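Local coordinates for protein glycosyl hydrolase, family 38 (Enterococcus faecalis, PDB 5KBP) that probably acts as a family 38 alpha-mannosidase that releases alpha-linked mannose from glycans, and probably binds a metal ion, at residues H14-D18 with V233-P237; R19-L23 with L757-F763. One frame throughout, in Å; residues are numbered along the deposited sequence.

Interaction 1 (H14-D18 with V233-P237); sequences HSHWD and VDHQP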
loop_
_atom_site.group_PDB
_atom_site.type_symbol
_atom_site.label_atom_id
_atom_site.label_comp_id
_atom_site.label_asym_id
_atom_site.label_seq_id
_atom_site.Cartn_x
_atom_site.Cartn_y
_atom_site.Cartn_z
ATOM N N HIS A 14 10.056 -29.225 3.294
ATOM C CA HIS A 14 9.145 -28.157 2.905
ATOM C C HIS A 14 9.333 -26.990 3.864
ATOM O O HIS A 14 10.179 -27.024 4.761
ATOM C CB HIS A 14 7.692 -28.636 2.923
ATOM C CG HIS A 14 7.104 -28.700 4.298
ATOM N ND1 HIS A 14 6.358 -27.674 4.838
ATOM C CD2 HIS A 14 7.173 -29.658 5.253
ATOM C CE1 HIS A 14 5.983 -28.002 6.061
ATOM N NE2 HIS A 14 6.462 -29.202 6.337
ATOM N N SER A 15 8.525 -25.953 3.665
ATOM C CA SER A 15 8.440 -24.850 4.618
ATOM C C SER A 15 7.097 -24.168 4.404
ATOM O O SER A 15 6.879 -23.551 3.356
ATOM C CB SER A 15 9.595 -23.871 4.435
ATOM O OG SER A 15 9.574 -22.878 5.445
ATOM N N HIS A 16 6.200 -24.296 5.379
ATOM C CA HIS A 16 4.911 -23.613 5.320
ATOM C C HIS A 16 5.143 -22.120 5.500
ATOM O O HIS A 16 5.444 -21.659 6.606
ATOM C CB HIS A 16 3.971 -24.157 6.390
ATOM C CG HIS A 16 2.600 -23.558 6.345
ATOM N ND1 HIS A 16 2.129 -22.701 7.317
ATOM C CD2 HIS A 16 1.601 -23.686 5.441
ATOM C CE1 HIS A 16 0.898 -22.330 7.015
ATOM N NE2 HIS A 16 0.554 -22.913 5.880
ATOM N N TRP A 17 5.005 -21.359 4.421
ATOM C CA TRP A 17 5.422 -19.961 4.398
ATOM C C TRP A 17 4.199 -19.048 4.357
ATOM O O TRP A 17 3.664 -18.746 3.289
ATOM C CB TRP A 17 6.341 -19.686 3.223
ATOM C CG TRP A 17 7.065 -18.409 3.396
ATOM C CD1 TRP A 17 6.712 -17.189 2.898
ATOM C CD2 TRP A 17 8.258 -18.204 4.159
ATOM N NE1 TRP A 17 7.623 -16.239 3.290
ATOM C CE2 TRP A 17 8.582 -16.838 4.066
ATOM C CE3 TRP A 17 9.089 -19.047 4.905
ATOM C CZ2 TRP A 17 9.698 -16.294 4.692
ATOM C CZ3 TRP A 17 10.200 -18.503 5.524
ATOM C CH2 TRP A 17 10.494 -17.141 5.413
ATOM N N ASP A 18 3.770 -18.600 5.533
ATOM C CA ASP A 18 2.780 -17.535 5.608
ATOM C C ASP A 18 3.385 -16.254 5.050
ATOM O O ASP A 18 4.380 -15.747 5.579
ATOM C CB ASP A 18 2.322 -17.339 7.053
ATOM C CG ASP A 18 1.757 -18.608 7.660
ATOM O OD1 ASP A 18 0.587 -18.932 7.373
ATOM O OD2 ASP A 18 2.480 -19.279 8.425
ATOM N N VAL A 233 8.165 -26.700 8.897
ATOM C CA VAL A 233 7.164 -26.059 9.745
ATOM C C VAL A 233 7.044 -24.595 9.320
ATOM O O VAL A 233 7.640 -24.184 8.318
ATOM C CB VAL A 233 7.524 -26.213 11.239
ATOM C CG1 VAL A 233 8.681 -25.307 11.620
ATOM C CG2 VAL A 233 6.307 -25.997 12.146
ATOM N N ASP A 234 6.266 -23.809 10.065
ATOM C CA ASP A 234 6.013 -22.416 9.712
ATOM C C ASP A 234 7.307 -21.612 9.688
ATOM O O ASP A 234 7.985 -21.478 10.712
ATOM C CB ASP A 234 5.027 -21.804 10.707
ATOM C CG ASP A 234 3.698 -22.535 10.737
ATOM O OD1 ASP A 234 3.599 -23.564 11.439
ATOM O OD2 ASP A 234 2.752 -22.079 10.062
ATOM N N HIS A 235 7.639 -21.071 8.512
ATOM C CA HIS A 235 8.816 -20.218 8.328
ATOM C C HIS A 235 10.097 -20.938 8.739
ATOM O O HIS A 235 11.018 -20.339 9.302
ATOM C CB HIS A 235 8.665 -18.898 9.089
ATOM C CG HIS A 235 7.497 -18.071 8.645
ATOM N ND1 HIS A 235 6.668 -17.419 9.530
ATOM C CD2 HIS A 235 7.026 -17.786 7.407
ATOM C CE1 HIS A 235 5.732 -16.771 8.859
ATOM N NE2 HIS A 235 5.927 -16.977 7.569
ATOM N N GLN A 236 10.162 -22.227 8.454
ATOM C CA GLN A 236 11.324 -23.016 8.841
ATOM C C GLN A 236 12.398 -22.933 7.767
ATOM O O GLN A 236 12.109 -23.196 6.592
ATOM C CB GLN A 236 10.942 -24.472 9.064
ATOM C CG GLN A 236 12.090 -25.364 9.511
ATOM C CD GLN A 236 12.499 -25.128 10.954
ATOM O OE1 GLN A 236 11.855 -24.372 11.681
ATOM N NE2 GLN A 236 13.574 -25.783 11.377
ATOM N N PRO A 237 13.629 -22.567 8.118
ATOM C CA PRO A 237 14.727 -22.684 7.155
ATOM C C PRO A 237 14.928 -24.140 6.763
ATOM O O PRO A 237 14.695 -25.056 7.555
ATOM C CB PRO A 237 15.937 -22.138 7.921
ATOM C CG PRO A 237 15.355 -21.308 9.024
ATOM C CD PRO A 237 14.065 -21.973 9.392
#
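His-235 NE2 donates to Asp-18 O at 2.8 Å. The bond is nearly straight (173°). It lies in the ring plane of the histidine and in the carbonyl plane of Asp-18, on a lone pair, so the imidazole is fixed in its rotation. The same ring turns its CD2 edge to Trp-17. The CD2 atom stands 3.4 Å above the indole plane of Trp-17, near the rim, and the planes meet at 78°, a T-shaped pair. The ring of His-235 also stacks with that of His-28 of helix 25-45.

Residues Val-233 to Gln-236 form a type II beta turn. Both loops follow strands of the family 38 N-terminal domain, 7-13 and 226-231. His-16 and Asp-18 fit the His-X-Asp pattern that supplies zinc ligands in relatives, which is consistent with a metal site here.

The turn is held by His-235 N, which bonds His-16 O at 3.0 Å. Asp-234 CA also points a C-H at that oxygen. His-16 has CG anti to its backbone N (chi1 -177°), which lays the ring alongside Asp-234. Its ND1 donates in the ring plane to Asp-234 OD2 at 2.9 Å, meeting the carboxylate from above its plane. Tyr-194 OH bonds Asp-234 OD1. Asp-18 OD2 lies 3.3 Å from Asp-234 OD2, two like-charged acceptors with no hydrogen bond between them. Ser-15 OG donates to Gln-236 O at 2.8 Å.

Interaction 2 (R19-L23 with L757-F763); sequences REWYL and LGDWGYF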
loop_
_atom_site.group_PDB
_atom_site.type_symbol
_atom_site.label_atom_id
_atom_site.label_comp_id
_atom_site.label_asym_id
_atom_site.label_seq_id
_atom_site.Cartn_x
_atom_site.Cartn_y
_atom_site.Cartn_z
ATOM N N ARG A 19 2.787 -15.741 3.972
ATOM C CA ARG A 19 3.382 -14.622 3.247
ATOM C C ARG A 19 3.506 -13.386 4.131
ATOM O O ARG A 19 4.484 -12.634 4.030
ATOM C CB ARG A 19 2.552 -14.319 2.000
ATOM C CG ARG A 19 3.244 -13.443 0.973
ATOM C CD ARG A 19 2.533 -13.535 -0.368
ATOM N NE ARG A 19 3.153 -12.688 -1.382
ATOM C CZ ARG A 19 2.784 -11.437 -1.635
ATOM N NH1 ARG A 19 1.796 -10.881 -0.947
ATOM N NH2 ARG A 19 3.402 -10.741 -2.579
ATOM N N GLU A 20 2.528 -13.162 5.005
ATOM C CA GLU A 20 2.570 -12.056 5.951
ATOM C C GLU A 20 1.751 -12.441 7.172
ATOM O O GLU A 20 0.632 -12.944 7.034
ATOM C CB GLU A 20 2.037 -10.765 5.320
ATOM C CG GLU A 20 0.811 -10.965 4.445
ATOM C CD GLU A 20 0.467 -9.731 3.633
ATOM O OE1 GLU A 20 -0.636 -9.689 3.048
ATOM O OE2 GLU A 20 1.300 -8.802 3.582
ATOM N N TRP A 21 2.313 -12.211 8.359
ATOM C CA TRP A 21 1.653 -12.615 9.595
ATOM C C TRP A 21 2.034 -11.703 10.757
ATOM O O TRP A 21 1.554 -10.568 10.841
ATOM C CB TRP A 21 1.995 -14.071 9.926
ATOM C CG TRP A 21 1.138 -14.666 11.003
ATOM C CD1 TRP A 21 -0.009 -14.141 11.524
ATOM C CD2 TRP A 21 1.364 -15.899 11.696
ATOM N NE1 TRP A 21 -0.512 -14.972 12.496
ATOM C CE2 TRP A 21 0.313 -16.059 12.619
ATOM C CE3 TRP A 21 2.353 -16.885 11.622
ATOM C CZ2 TRP A 21 0.224 -17.164 13.464
ATOM C CZ3 TRP A 21 2.262 -17.980 12.461
ATOM C CH2 TRP A 21 1.205 -18.110 13.370
ATOM N N TYR A 22 2.887 -12.191 11.661
ATOM C CA TYR A 22 3.240 -11.438 12.859
ATOM C C TYR A 22 4.314 -10.388 12.609
ATOM O O TYR A 22 4.559 -9.555 13.488
ATOM C CB TYR A 22 3.697 -12.388 13.972
ATOM C CG TYR A 22 4.796 -13.350 13.577
ATOM C CD1 TYR A 22 4.498 -14.581 13.007
ATOM C CD2 TYR A 22 6.133 -13.036 13.791
ATOM C CE1 TYR A 22 5.497 -15.467 12.650
ATOM C CE2 TYR A 22 7.141 -13.918 13.436
ATOM C CZ TYR A 22 6.816 -15.131 12.867
ATOM O OH TYR A 22 7.808 -16.015 12.512
ATOM N N LEU A 23 4.955 -10.407 11.451
ATOM C CA LEU A 23 5.894 -9.381 11.040
ATOM C C LEU A 23 5.320 -8.583 9.877
ATOM O O LEU A 23 4.402 -9.045 9.189
ATOM C CB LEU A 23 7.233 -10.005 10.620
ATOM C CG LEU A 23 8.124 -10.588 11.716
ATOM C CD1 LEU A 23 9.339 -11.269 11.104
ATOM C CD2 LEU A 23 8.547 -9.490 12.678
ATOM N N LEU A 757 -3.223 -9.853 18.365
ATOM C CA LEU A 757 -3.277 -10.905 17.355
ATOM C C LEU A 757 -3.653 -12.240 17.984
ATOM O O LEU A 757 -4.615 -12.890 17.559
ATOM C CB LEU A 757 -1.930 -11.000 16.632
ATOM C CG LEU A 757 -1.739 -11.976 15.461
ATOM C CD1 LEU A 757 -0.670 -11.451 14.522
ATOM C CD2 LEU A 757 -1.369 -13.385 15.924
ATOM N N GLY A 758 -2.903 -12.665 18.999
ATOM C CA GLY A 758 -3.159 -13.920 19.678
ATOM C C GLY A 758 -2.174 -15.014 19.319
ATOM O O GLY A 758 -0.989 -14.746 19.095
ATOM N N ASP A 759 -2.658 -16.256 19.283
ATOM C CA ASP A 759 -1.901 -17.426 18.824
ATOM C C ASP A 759 -0.687 -17.624 19.725
ATOM O O ASP A 759 -0.866 -17.729 20.950
ATOM C CB ASP A 759 -1.604 -17.264 17.330
ATOM C CG ASP A 759 -1.242 -18.577 16.663
ATOM O OD1 ASP A 759 -2.166 -19.311 16.254
ATOM O OD2 ASP A 759 -0.035 -18.878 16.545
ATOM N N TRP A 760 0.535 -17.672 19.195
ATOM C CA TRP A 760 1.695 -18.155 19.933
ATOM C C TRP A 760 2.414 -17.079 20.739
ATOM O O TRP A 760 3.457 -17.371 21.332
ATOM C CB TRP A 760 2.692 -18.814 18.969
ATOM C CG TRP A 760 3.235 -17.888 17.915
ATOM C CD1 TRP A 760 2.666 -17.600 16.708
ATOM C CD2 TRP A 760 4.457 -17.140 17.970
ATOM N NE1 TRP A 760 3.454 -16.715 16.013
ATOM C CE2 TRP A 760 4.560 -16.418 16.764
ATOM C CE3 TRP A 760 5.472 -17.010 18.923
ATOM C CZ2 TRP A 760 5.638 -15.579 16.486
ATOM C CZ3 TRP A 760 6.541 -16.174 18.645
ATOM C CH2 TRP A 760 6.614 -15.470 17.438
ATOM N N GLY A 761 1.896 -15.860 20.789
ATOM C CA GLY A 761 2.578 -14.827 21.540
ATOM C C GLY A 761 1.695 -13.620 21.750
ATOM O O GLY A 761 0.488 -13.656 21.502
ATOM N N TYR A 762 2.320 -12.542 22.222
ATOM C CA TYR A 762 1.645 -11.265 22.410
ATOM C C TYR A 762 2.042 -10.325 21.279
ATOM O O TYR A 762 3.212 -9.943 21.163
ATOM C CB TYR A 762 1.987 -10.644 23.764
ATOM C CG TYR A 762 1.530 -9.208 23.890
ATOM C CD1 TYR A 762 0.182 -8.881 23.824
ATOM C CD2 TYR A 762 2.445 -8.179 24.075
ATOM C CE1 TYR A 762 -0.243 -7.569 23.936
ATOM C CE2 TYR A 762 2.028 -6.864 24.189
ATOM C CZ TYR A 762 0.684 -6.565 24.118
ATOM O OH TYR A 762 0.264 -5.259 24.232
ATOM N N PHE A 763 1.067 -9.955 20.453
ATOM C CA PHE A 763 1.261 -8.997 19.368
ATOM C C PHE A 763 0.114 -7.996 19.440
ATOM O O PHE A 763 -1.009 -8.301 19.025
ATOM C CB PHE A 763 1.312 -9.691 18.011
ATOM C CG PHE A 763 2.349 -10.773 17.917
ATOM C CD1 PHE A 763 2.038 -12.079 18.257
ATOM C CD2 PHE A 763 3.633 -10.485 17.485
ATOM C CE1 PHE A 763 2.988 -13.078 18.170
ATOM C CE2 PHE A 763 4.587 -11.480 17.396
ATOM C CZ PHE A 763 4.264 -12.777 17.740
#
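Trp-760 drives the edge of its indole into the face of Tyr-22. Its CZ2 sits 3.5 Å above the phenol plane of Tyr-22, over the ring centre. The planes are 85° apart, so the pair is T-shaped. With CG of Tyr-22 between the backbone N and the carbonyl carbon (chi1 53°), the ring turns a face to Trp-760. The same indole edge serves a second ring: CD1 and NE1 of Trp-760 reach the six-membered ring of Trp-21. CD1 lies 3.7 Å from Trp-21 CH2 and the planes meet at 67°, an offset edge-to-face pair. Trp-760 NE1 is buried here and has no hydrogen-bond partner in the model.

The face of Phe-763 lies against CB of Tyr-22, which is 3.9 Å from the ring centroid, a CH-pi contact.

The four rings form an aromatic cluster between the N-terminal domain and the C-terminal beta region. Segment 757-763 joins strands 745-753 and 772-783, which belong to two different antiparallel sheets. Gly-758 to Gly-761 make a type II' beta turn, and Leu-757 N bonds Phe-763 O at 2.8 Å across the base of the loop.

Leu-757 meets the pyrrole side of Trp-21, with CD2 3.9 Å from NE1. Trp-21 NE1 has a weak hydrogen bond to Tyr-572 OH. At the far end of the indole, Asp-759 OD2 lies near the ring plane, 3.5 Å from Trp-21 CH2. Arg-482 of the second subunit makes a cation-pi contact with Trp-760, and Tyr-474 of that subunit meets the same indole edge-to-face.

How the interactions relate
Interactions 1 and 2 use consecutive pieces of one loop, between strand 7-13 and helix 25-45. Their centres are about 15 Å apart. Interaction 1 stays inside the N-terminal domain, is largely buried and is mainly polar. Interaction 2 joins that domain to the distant beta region; it is mostly buried too, but it includes the exposed Asp-759 and is made of aromatic and apolar packing. The two touch, as packing, where His-235 ND1 lies 3.5 Å from Tyr-22 OH. His-28 touches both contacts, and its ring meets Tyr-22 edge-to-face. Both contacts border the second subunit, whose Arg-482 packs on Asp-234 and on Trp-21.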